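Local coordinates for protein DNA polymerase sliding clamp B (Sulfolobus tokodaii, PDB 3AIZ) that serves as a subunit of a ring-shaped sliding clamp that encircles DNA and tethers DNA polymerase and other processing proteins to it, at residues Ile2-Ser7 and Glu58-Asp63. Sequence-based numbering, arbitrary orientation.
Sequences IKATYS and EDYTID
The methyl of Ala4 meets the ring of Tyr60 obliquely, CB to CD1 at 3.4 Å, beside a beta bulge in the N-terminal domain of the PCNA clamp fold. Lys3 and Thr61 form a hydrogen-bonded antiparallel pair, and so do Thr5 and Glu58. The register slips by one residue between them. Lys3 N donates to Thr61 O at 2.8 Å. At the second pair, Glu58 N donates to Thr5 O, while the return bond from Thr5 N to Glu58 O is weak. On the other edge of strand 3-6, Ala4 and Tyr6 bond to Leu91 and Val89 of strand 88-93.

Ala4, Ile2 and Tyr60 meet on the face opposite Lys3 and Thr5, beside Phe30 and Ile35. A chi1 of -174° swings the Tyr60 ring away from its own N and toward Ala4 and Ile2. Ile2 CG2 and Lys3 O lie at the ring edge. Ile62 CG2 sits over one face of the ring, offset toward its rim. Tyr60 OH bonds to Thr31 O.

On the face of Lys3 and Thr5, the Lys3 side chain crosses that of Asp59, at the corner of the chain, obliquely. NZ stays 5.1 Å from OD2, so no salt bridge forms.

Lys3 O, already bonded to Thr61 N, takes a further CA-H...O contact from Tyr60 CA at 3.2 Å.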
loop_
_atom_site.group_PDB
_atom_site.type_symbol
_atom_site.label_atom_id
_atom_site.label_comp_id
_atom_site.label_asym_id
_atom_site.label_seq_id
_atom_site.Cartn_x
_atom_site.Cartn_y
_atom_site.Cartn_z
ATOM N N ILE A 2 -11.878 -40.012 -18.597
ATOM C CA ILE A 2 -10.521 -39.782 -18.112
ATOM C C ILE A 2 -10.507 -39.009 -16.795
ATOM O O ILE A 2 -11.204 -38.007 -16.643
ATOM C CB ILE A 2 -9.677 -39.024 -19.155
ATOM C CG1 ILE A 2 -9.661 -39.790 -20.479
ATOM C CG2 ILE A 2 -8.264 -38.805 -18.642
ATOM C CD1 ILE A 2 -8.879 -39.102 -21.572
ATOM N N LYS A 3 -9.703 -39.483 -15.850
ATOM C CA LYS A 3 -9.609 -38.867 -14.533
ATOM C C LYS A 3 -8.222 -39.101 -13.938
ATOM O O LYS A 3 -7.769 -40.239 -13.830
ATOM C CB LYS A 3 -10.692 -39.434 -13.610
ATOM C CG LYS A 3 -10.692 -38.864 -12.202
ATOM C CD LYS A 3 -11.771 -39.519 -11.351
ATOM C CE LYS A 3 -11.615 -39.168 -9.877
ATOM N NZ LYS A 3 -11.771 -37.710 -9.622
ATOM N N ALA A 4 -7.546 -38.020 -13.558
ATOM C CA ALA A 4 -6.189 -38.117 -13.029
ATOM C C ALA A 4 -5.951 -37.135 -11.888
ATOM O O ALA A 4 -6.555 -36.067 -11.842
ATOM C CB ALA A 4 -5.172 -37.895 -14.139
ATOM N N THR A 5 -5.064 -37.502 -10.970
ATOM C CA THR A 5 -4.760 -36.658 -9.819
ATOM C C THR A 5 -3.262 -36.392 -9.684
ATOM O O THR A 5 -2.455 -37.321 -9.658
ATOM C CB THR A 5 -5.277 -37.281 -8.511
ATOM O OG1 THR A 5 -6.710 -37.307 -8.524
ATOM C CG2 THR A 5 -4.804 -36.475 -7.314
ATOM N N TYR A 6 -2.900 -35.117 -9.598
ATOM C CA TYR A 6 -1.509 -34.719 -9.434
ATOM C C TYR A 6 -1.306 -34.125 -8.041
ATOM O O TYR A 6 -2.167 -33.407 -7.536
ATOM C CB TYR A 6 -1.115 -33.715 -10.517
ATOM C CG TYR A 6 0.364 -33.428 -10.565
ATOM C CD1 TYR A 6 1.237 -34.294 -11.208
ATOM C CD2 TYR A 6 0.888 -32.289 -9.971
ATOM C CE1 TYR A 6 2.591 -34.035 -11.254
ATOM C CE2 TYR A 6 2.240 -32.023 -10.013
ATOM C CZ TYR A 6 3.087 -32.899 -10.655
ATOM O OH TYR A 6 4.433 -32.634 -10.698
ATOM N N SER A 7 -0.165 -34.423 -7.426
ATOM C CA SER A 7 0.044 -34.118 -6.010
ATOM C C SER A 7 0.493 -32.689 -5.708
ATOM O O SER A 7 0.669 -32.330 -4.546
ATOM C CB SER A 7 1.039 -35.105 -5.393
ATOM O OG SER A 7 2.342 -34.902 -5.911
ATOM N N GLU A 58 -1.845 -40.220 -9.551
ATOM C CA GLU A 58 -2.601 -41.124 -8.691
ATOM C C GLU A 58 -4.060 -41.203 -9.125
ATOM O O GLU A 58 -4.561 -40.307 -9.805
ATOM C CB GLU A 58 -2.512 -40.686 -7.226
ATOM C CG GLU A 58 -1.137 -40.860 -6.600
ATOM C CD GLU A 58 -0.147 -39.800 -7.044
ATOM O OE1 GLU A 58 -0.554 -38.627 -7.188
ATOM O OE2 GLU A 58 1.039 -40.138 -7.241
ATOM N N ASP A 59 -4.732 -42.281 -8.729
ATOM C CA ASP A 59 -6.145 -42.481 -9.040
ATOM C C ASP A 59 -6.412 -42.174 -10.509
ATOM O O ASP A 59 -7.375 -41.488 -10.849
ATOM C CB ASP A 59 -7.015 -41.596 -8.144
ATOM C CG ASP A 59 -8.442 -42.096 -8.035
ATOM O OD1 ASP A 59 -8.758 -43.139 -8.646
ATOM O OD2 ASP A 59 -9.247 -41.445 -7.334
ATOM N N TYR A 60 -5.546 -42.691 -11.374
ATOM C CA TYR A 60 -5.584 -42.373 -12.796
ATOM C C TYR A 60 -6.439 -43.363 -13.580
ATOM O O TYR A 60 -6.008 -44.477 -13.871
ATOM C CB TYR A 60 -4.160 -42.338 -13.357
ATOM C CG TYR A 60 -4.059 -41.871 -14.789
ATOM C CD1 TYR A 60 -5.043 -41.072 -15.352
ATOM C CD2 TYR A 60 -2.967 -42.215 -15.574
ATOM C CE1 TYR A 60 -4.947 -40.639 -16.660
ATOM C CE2 TYR A 60 -2.864 -41.785 -16.881
ATOM C CZ TYR A 60 -3.856 -40.999 -17.418
ATOM O OH TYR A 60 -3.758 -40.569 -18.720
ATOM N N THR A 61 -7.656 -42.948 -13.916
ATOM C CA THR A 61 -8.556 -43.770 -14.715
ATOM C C THR A 61 -8.582 -43.281 -16.156
ATOM O O THR A 61 -8.739 -42.088 -16.414
ATOM C CB THR A 61 -9.991 -43.758 -14.155
ATOM O OG1 THR A 61 -10.028 -44.471 -12.912
ATOM C CG2 THR A 61 -10.951 -44.416 -15.131
ATOM N N ILE A 62 -8.424 -44.207 -17.094
ATOM C CA ILE A 62 -8.442 -43.864 -18.508
ATOM C C ILE A 62 -8.864 -45.058 -19.355
ATOM O O ILE A 62 -8.218 -46.105 -19.337
ATOM C CB ILE A 62 -7.069 -43.347 -18.981
ATOM C CG1 ILE A 62 -7.075 -43.119 -20.493
ATOM C CG2 ILE A 62 -5.966 -44.316 -18.584
ATOM C CD1 ILE A 62 -5.760 -42.612 -21.036
ATOM N N ASP A 63 -9.960 -44.897 -20.089
ATOM C CA ASP A 63 -10.464 -45.963 -20.947
ATOM C C ASP A 63 -9.619 -46.105 -22.210
ATOM O O ASP A 63 -9.154 -47.197 -22.538
ATOM C CB ASP A 63 -11.939 -45.734 -21.301
ATOM C CG ASP A 63 -12.182 -44.398 -21.983
ATOM O OD1 ASP A 63 -11.338 -43.487 -21.849
ATOM O OD2 ASP A 63 -13.229 -44.259 -22.652
#